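Local atomic coordinates of phenyl-3-pyruvate decarboxylase (Azospirillum brasilense, PDB entry 2NXW), a protein that catalyses the thiamine diphosphate- and magnesium-dependent decarboxylation of phenylpyruvate and indole-3-pyruvate, the latter giving indole-3-acetaldehyde on the route to auxin. Residues D385-R388 with A389-P393; G460-R464 with L465-P469; V229-E232 with V233-G237. All coordinates share one frame; numbering follows the deposited sequence. Where two conformers were deposited one is given.

Contact 1: residues D385-R388 with A389-P393; sequences DRVR and AGQEP
V387 and P393 form the tight side of this local contact. CG1 of V387 lies 3.6 Å from CG of P393, and the two side chains cross at about a right angle. CG1 is anti to the backbone N (chi1 172°), which turns this methyl to the proline ring. The backbone closes up at the same place: CA of V387 makes a CH...O contact of 3.4 Å with O of Q391. I411, from a loop elsewhere in the chain, also touches V387. Helix 376-388 stops here in a Schellman motif. N of Q391 bonds back to O of R386 at 3.1 Å, fairly straight at 163°. N of G390 bonds to O of V387 at 3.0 Å, but it sits above the carbonyl plane and not on a lone pair. G390 takes the positive phi of the motif, at 125°. A side chain there would be jammed against the carbonyl of A389, so the turn calls for glycine. A389 still belongs to the last turn, with its N 3.0 Å from O of D385. Q391 packs back on the helix end, its CB 3.4 Å from O of R386. The outer side of the turn is open to solvent: A389 and G390 are exposed. R388 is exposed too; its side chain touches T365 and I411. R386 bends at chi3, and its NH1 forms a salt bridge with D524 on helix 516-528. The carboxylate of D385 accepts hydrogen bonds from the backbone N of G366 and of L367.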
loop_
_atom_site.group_PDB
_atom_site.type_symbol
_atom_site.label_atom_id
_atom_site.label_comp_id
_atom_site.label_asym_id
_atom_site.label_seq_id
_atom_site.Cartn_x
_atom_site.Cartn_y
_atom_site.Cartn_z
ATOM N N ASP A 385 44.630 -24.976 -11.552
ATOM C CA ASP A 385 45.794 -25.758 -11.964
ATOM C C ASP A 385 45.383 -26.759 -13.043
ATOM O O ASP A 385 46.121 -26.978 -14.010
ATOM C CB ASP A 385 46.419 -26.512 -10.781
ATOM C CG ASP A 385 47.248 -25.614 -9.876
ATOM O OD1 ASP A 385 47.591 -24.487 -10.297
ATOM O OD2 ASP A 385 47.560 -26.058 -8.747
ATOM N N ARG A 386 44.210 -27.368 -12.897
ATOM C CA ARG A 386 43.782 -28.329 -13.909
ATOM C C ARG A 386 43.617 -27.650 -15.256
ATOM O O ARG A 386 44.026 -28.188 -16.287
ATOM C CB ARG A 386 42.465 -28.997 -13.509
ATOM C CG ARG A 386 42.631 -30.172 -12.568
ATOM C CD ARG A 386 41.343 -30.999 -12.501
ATOM N NE ARG A 386 40.927 -31.469 -13.827
ATOM C CZ ARG A 386 41.336 -32.604 -14.392
ATOM N NH1 ARG A 386 42.173 -33.408 -13.755
ATOM N NH2 ARG A 386 40.905 -32.931 -15.608
ATOM N N VAL A 387 43.021 -26.466 -15.251
ATOM C CA VAL A 387 42.818 -25.719 -16.479
ATOM C C VAL A 387 44.156 -25.346 -17.111
ATOM O O VAL A 387 44.346 -25.516 -18.316
ATOM C CB VAL A 387 41.985 -24.446 -16.226
ATOM C CG1 VAL A 387 41.948 -23.584 -17.478
ATOM C CG2 VAL A 387 40.563 -24.851 -15.840
ATOM N N ARG A 388 45.088 -24.857 -16.298
ATOM C CA ARG A 388 46.403 -24.470 -16.808
ATOM C C ARG A 388 47.175 -25.660 -17.364
ATOM O O ARG A 388 48.053 -25.492 -18.219
ATOM C CB ARG A 388 47.220 -23.774 -15.708
ATOM C CG ARG A 388 46.736 -22.365 -15.383
ATOM C CD ARG A 388 46.803 -21.481 -16.622
ATOM N NE ARG A 388 46.154 -20.185 -16.441
ATOM C CZ ARG A 388 46.607 -19.224 -15.645
ATOM N NH1 ARG A 388 47.722 -19.407 -14.948
ATOM N NH2 ARG A 388 45.948 -18.076 -15.550
ATOM N N ALA A 389 46.855 -26.855 -16.875
ATOM C CA ALA A 389 47.506 -28.077 -17.326
ATOM C C ALA A 389 46.862 -28.618 -18.604
ATOM O O ALA A 389 47.300 -29.637 -19.134
ATOM C CB ALA A 389 47.466 -29.137 -16.225
ATOM N N GLY A 390 45.814 -27.955 -19.090
ATOM C CA GLY A 390 45.193 -28.409 -20.323
ATOM C C GLY A 390 43.707 -28.716 -20.338
ATOM O O GLY A 390 43.141 -28.960 -21.406
ATOM N N GLN A 391 43.062 -28.714 -19.176
ATOM C CA GLN A 391 41.633 -29.000 -19.138
ATOM C C GLN A 391 40.823 -27.818 -19.649
ATOM O O GLN A 391 41.028 -26.685 -19.220
ATOM C CB GLN A 391 41.183 -29.316 -17.705
ATOM C CG GLN A 391 39.690 -29.584 -17.600
ATOM C CD GLN A 391 39.074 -28.974 -16.355
ATOM O OE1 GLN A 391 38.124 -28.179 -16.443
ATOM N NE2 GLN A 391 39.602 -29.337 -15.198
ATOM N N GLU A 392 39.909 -28.072 -20.580
ATOM C CA GLU A 392 39.055 -27.003 -21.075
ATOM C C GLU A 392 38.172 -26.627 -19.881
ATOM O O GLU A 392 37.575 -27.498 -19.252
ATOM C CB GLU A 392 38.184 -27.505 -22.225
ATOM C CG GLU A 392 37.269 -26.447 -22.792
ATOM N N PRO A 393 38.089 -25.332 -19.551
ATOM C CA PRO A 393 37.266 -24.905 -18.413
ATOM C C PRO A 393 35.793 -25.278 -18.528
ATOM O O PRO A 393 35.235 -25.345 -19.626
ATOM C CB PRO A 393 37.447 -23.386 -18.395
ATOM C CG PRO A 393 38.778 -23.171 -19.063
ATOM C CD PRO A 393 38.734 -24.174 -20.194
#

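Contact 2: residues G460-R464 with L465-P469; sequences GNCRR and LGIDP
L465 lies against the backbone of N461, one turn earlier. Its CG is 3.2 Å from O of N461, and its CD1 is 3.9 Å from CB of N461. The same carbonyl accepts N of L465 at 3.1 Å. C462 meets the residues after the turn. Its SG is anti to the carbonyl carbon (chi1 -71°) and points to P469, with SG 3.7 Å from CD of the proline. CG1 of I467 also meets this sulfur, at 4.0 Å. Replacing L465 by an alanine would probably open a gap beside N461, L65 and I432. ND2 of N461 makes hydrogen bonds to OG of S66 and O of E458. R463 makes a salt bridge with D495 of the second subunit. The turn itself is a Schellman motif that ends helix 462-465. N of I467 bonds to O of C462 at 3.1 Å, N of G466 bonds to O of R463, and G466 has positive phi (71°). It leads the chain into strand 470-475 of the C-terminal thiamine diphosphate-binding domain.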
loop_
_atom_site.group_PDB
_atom_site.type_symbol
_atom_site.label_atom_id
_atom_site.label_comp_id
_atom_site.label_asym_id
_atom_site.label_seq_id
_atom_site.Cartn_x
_atom_site.Cartn_y
_atom_site.Cartn_z
ATOM N N GLY A 460 19.911 -36.411 -6.672
ATOM C CA GLY A 460 19.354 -37.752 -6.799
ATOM C C GLY A 460 18.633 -37.967 -8.126
ATOM O O GLY A 460 18.278 -39.105 -8.478
ATOM N N ASN A 461 18.402 -36.888 -8.868
ATOM C CA ASN A 461 17.731 -36.967 -10.165
ATOM C C ASN A 461 18.683 -37.052 -11.344
ATOM O O ASN A 461 18.236 -37.216 -12.480
ATOM C CB ASN A 461 16.824 -35.748 -10.357
ATOM C CG ASN A 461 15.702 -35.713 -9.350
ATOM O OD1 ASN A 461 14.827 -36.580 -9.354
ATOM N ND2 ASN A 461 15.723 -34.711 -8.466
ATOM N N CYS A 462 19.982 -36.957 -11.093
ATOM C CA CYS A 462 20.951 -36.981 -12.183
ATOM C C CYS A 462 20.891 -38.201 -13.090
ATOM O O CYS A 462 20.941 -38.053 -14.317
ATOM C CB CYS A 462 22.373 -36.836 -11.644
ATOM S SG CYS A 462 22.749 -35.180 -11.027
ATOM N N ARG A 463 20.771 -39.391 -12.513
ATOM C CA ARG A 463 20.740 -40.593 -13.352
ATOM C C ARG A 463 19.587 -40.553 -14.339
ATOM O O ARG A 463 19.781 -40.785 -15.540
ATOM C CB ARG A 463 20.621 -41.865 -12.516
ATOM C CG ARG A 463 20.769 -43.135 -13.382
ATOM C CD ARG A 463 19.862 -44.278 -12.927
ATOM N NE ARG A 463 18.434 -43.981 -13.079
ATOM C CZ ARG A 463 17.767 -43.977 -14.232
ATOM N NH1 ARG A 463 18.381 -44.259 -15.378
ATOM N NH2 ARG A 463 16.473 -43.682 -14.241
ATOM N N ARG A 464 18.386 -40.244 -13.858
ATOM C CA ARG A 464 17.223 -40.202 -14.747
ATOM C C ARG A 464 17.364 -39.111 -15.809
ATOM O O ARG A 464 16.939 -39.278 -16.959
ATOM C CB ARG A 464 15.952 -39.965 -13.926
ATOM C CG ARG A 464 14.671 -40.000 -14.743
ATOM C CD ARG A 464 13.432 -39.916 -13.860
ATOM N NE ARG A 464 13.323 -38.640 -13.155
ATOM C CZ ARG A 464 13.889 -38.365 -11.980
ATOM N NH1 ARG A 464 14.621 -39.271 -11.343
ATOM N NH2 ARG A 464 13.716 -37.170 -11.441
ATOM N N LEU A 465 17.969 -37.993 -15.432
ATOM C CA LEU A 465 18.169 -36.883 -16.352
ATOM C C LEU A 465 19.338 -37.125 -17.310
ATOM O O LEU A 465 19.512 -36.394 -18.289
ATOM C CB LEU A 465 18.421 -35.605 -15.560
ATOM C CG LEU A 465 17.262 -35.105 -14.704
ATOM C CD1 LEU A 465 17.781 -34.025 -13.765
ATOM C CD2 LEU A 465 16.143 -34.571 -15.599
ATOM N N GLY A 466 20.136 -38.144 -17.017
ATOM C CA GLY A 466 21.273 -38.466 -17.867
ATOM C C GLY A 466 22.414 -37.471 -17.804
ATOM O O GLY A 466 23.071 -37.217 -18.810
ATOM N N ILE A 467 22.647 -36.894 -16.627
ATOM C CA ILE A 467 23.727 -35.928 -16.460
ATOM C C ILE A 467 24.654 -36.346 -15.310
ATOM O O ILE A 467 24.275 -37.167 -14.467
ATOM C CB ILE A 467 23.181 -34.504 -16.200
ATOM C CG1 ILE A 467 22.371 -34.478 -14.904
ATOM C CG2 ILE A 467 22.337 -34.047 -17.399
ATOM C CD1 ILE A 467 21.917 -33.082 -14.477
ATOM N N ASP A 468 25.849 -35.760 -15.283
ATOM C CA ASP A 468 26.868 -36.126 -14.292
ATOM C C ASP A 468 27.710 -34.946 -13.809
ATOM O O ASP A 468 28.944 -34.972 -13.875
ATOM C CB ASP A 468 27.796 -37.183 -14.905
ATOM C CG ASP A 468 28.461 -36.717 -16.204
ATOM O OD1 ASP A 468 28.178 -35.610 -16.701
ATOM O OD2 ASP A 468 29.282 -37.483 -16.738
ATOM N N PRO A 469 27.065 -33.906 -13.270
ATOM C CA PRO A 469 27.847 -32.756 -12.808
ATOM C C PRO A 469 28.845 -33.048 -11.692
ATOM O O PRO A 469 28.705 -34.037 -10.956
ATOM C CB PRO A 469 26.765 -31.762 -12.363
ATOM C CG PRO A 469 25.669 -32.661 -11.873
ATOM C CD PRO A 469 25.638 -33.761 -12.926
#

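Contact 3: residues V229-E232 with V233-G237; sequences VCVE and VRRYG
E232 and Y236 are brought together by matching first torsions. In both, CG is anti to the carbonyl carbon (chi1 -69° and -61°). This sends both side chains the same way off the helix, one turn apart, and they lie side by side. CE2 of Y236 is 3.8 Å from CD of E232, with carboxylate and ring planes 55° apart. One water joins their ends, 2.9 Å from OE2 of E232 and 2.7 Å from OH of Y236. It probably donates to OE2. OE2 also takes a salt bridge from K110 and a hydrogen bond from N of D322, so several partners fix this buried acid. That would probably favour its ionised form. V231 and R235 pair on another side of the helix. CG2 of V231 sits over the centre of one guanidinium face, 3.7 Å above its plane. R235 is bent at chi2, and its NE and NH2 donate to the backbone O of K110 and of E109. V229 and V233 cross at about a right angle, with their CG1 atoms 4.0 Å apart. The backbone bonds follow the short helix. N of R235 bonds to O of V231 at 2.9 Å, and N of Y236 meets O of E232 at 2.9 Å. A Schellman motif ends the helix, with G237 at positive phi. The stretch leads from strand 225-229, in the sheet of the central domain, into helix 231-235. V229 is bonded through its backbone to V254 of the neighbouring strand 253-255, and both V229 and V233 pack on V242 of helix 239-249.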
loop_
_atom_site.group_PDB
_atom_site.type_symbol
_atom_site.label_atom_id
_atom_site.label_comp_id
_atom_site.label_asym_id
_atom_site.label_seq_id
_atom_site.Cartn_x
_atom_site.Cartn_y
_atom_site.Cartn_z
ATOM N N VAL A 229 29.614 -2.944 -19.619
ATOM C CA VAL A 229 28.866 -3.927 -20.392
ATOM C C VAL A 229 28.158 -4.807 -19.367
ATOM O O VAL A 229 28.791 -5.452 -18.525
ATOM C CB VAL A 229 29.820 -4.721 -21.302
ATOM C CG1 VAL A 229 29.066 -5.808 -22.043
ATOM C CG2 VAL A 229 30.466 -3.753 -22.294
ATOM N N CYS A 230 26.835 -4.837 -19.463
ATOM C CA CYS A 230 26.019 -5.495 -18.457
ATOM C C CYS A 230 25.069 -6.610 -18.896
ATOM O O CYS A 230 25.100 -7.047 -20.048
ATOM C CB CYS A 230 25.276 -4.382 -17.713
ATOM S SG CYS A 230 26.326 -2.873 -17.473
ATOM N N VAL A 231 24.204 -7.037 -17.975
ATOM C CA VAL A 231 23.310 -8.171 -18.213
ATOM C C VAL A 231 22.473 -8.173 -19.490
ATOM O O VAL A 231 22.410 -9.190 -20.174
ATOM C CB VAL A 231 22.391 -8.439 -16.966
ATOM C CG1 VAL A 231 21.291 -7.415 -16.869
ATOM C CG2 VAL A 231 21.821 -9.843 -17.032
ATOM N N GLU A 232 21.840 -7.057 -19.836
ATOM C CA GLU A 232 21.030 -7.056 -21.052
ATOM C C GLU A 232 21.826 -7.341 -22.327
ATOM O O GLU A 232 21.278 -7.855 -23.303
ATOM C CB GLU A 232 20.272 -5.736 -21.203
ATOM C CG GLU A 232 19.171 -5.528 -20.169
ATOM C CD GLU A 232 18.297 -4.334 -20.501
ATOM O OE1 GLU A 232 18.823 -3.379 -21.104
ATOM O OE2 GLU A 232 17.095 -4.350 -20.154
ATOM N N VAL A 233 23.115 -7.018 -22.327
ATOM C CA VAL A 233 23.941 -7.275 -23.501
ATOM C C VAL A 233 24.005 -8.785 -23.716
ATOM O O VAL A 233 23.918 -9.266 -24.846
ATOM C CB VAL A 233 25.360 -6.711 -23.320
ATOM C CG1 VAL A 233 26.260 -7.148 -24.495
ATOM C CG2 VAL A 233 25.298 -5.176 -23.254
ATOM N N ARG A 234 24.147 -9.534 -22.629
ATOM C CA ARG A 234 24.184 -10.987 -22.750
ATOM C C ARG A 234 22.796 -11.541 -23.069
ATOM O O ARG A 234 22.637 -12.353 -23.982
ATOM C CB ARG A 234 24.683 -11.634 -21.456
ATOM C CG ARG A 234 24.851 -13.142 -21.596
ATOM C CD ARG A 234 24.917 -13.840 -20.258
ATOM N NE ARG A 234 25.946 -13.288 -19.388
ATOM C CZ ARG A 234 27.249 -13.320 -19.644
ATOM N NH1 ARG A 234 27.697 -13.882 -20.758
ATOM N NH2 ARG A 234 28.101 -12.794 -18.778
ATOM N N ARG A 235 21.785 -11.095 -22.328
ATOM C CA ARG A 235 20.433 -11.615 -22.539
ATOM C C ARG A 235 19.926 -11.432 -23.965
ATOM O O ARG A 235 19.297 -12.338 -24.524
ATOM C CB ARG A 235 19.453 -10.959 -21.563
ATOM C CG ARG A 235 19.748 -11.227 -20.082
ATOM C CD ARG A 235 19.606 -12.700 -19.693
ATOM N NE ARG A 235 19.736 -12.850 -18.242
ATOM C CZ ARG A 235 20.759 -13.426 -17.615
ATOM N NH1 ARG A 235 21.776 -13.939 -18.301
ATOM N NH2 ARG A 235 20.780 -13.461 -16.290
ATOM N N TYR A 236 20.221 -10.280 -24.559
ATOM C CA TYR A 236 19.748 -9.984 -25.905
ATOM C C TYR A 236 20.689 -10.384 -27.045
ATOM O O TYR A 236 20.451 -10.051 -28.212
ATOM C CB TYR A 236 19.377 -8.498 -25.998
ATOM C CG TYR A 236 18.265 -8.103 -25.038
ATOM C CD1 TYR A 236 17.163 -8.941 -24.841
ATOM C CD2 TYR A 236 18.317 -6.907 -24.321
ATOM C CE1 TYR A 236 16.141 -8.607 -23.952
ATOM C CE2 TYR A 236 17.289 -6.553 -23.420
ATOM C CZ TYR A 236 16.209 -7.416 -23.246
ATOM O OH TYR A 236 15.199 -7.091 -22.374
ATOM N N GLY A 237 21.754 -11.105 -26.708
ATOM C CA GLY A 237 22.692 -11.550 -27.727
ATOM C C GLY A 237 23.368 -10.429 -28.495
ATOM O O GLY A 237 23.559 -10.517 -29.707
HETATM O O HOH W 1 14.842 -4.464 -21.989
#

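How the contacts relate
Along the chain contact 3 comes first, then contacts 1 and 2. None touches another. Their centres are about 25 Å apart for contacts 1 and 2, about 28 Å for contacts 1 and 3, and about 30 Å for contacts 2 and 3. Contacts 1 and 2 each take in the end of a helix, whereas contact 3 spans all of helix 231-235. The first two lead into strands 395-398 and 470-475 of the parallel sheet of the C-terminal cofactor-binding domain, with strand 443-448 between. Contact 2 also meets the second subunit, its R464 side chain about 12 Å from bound thiamine diphosphate. Contact 3 is packing inside the central domain, away from the cofactor.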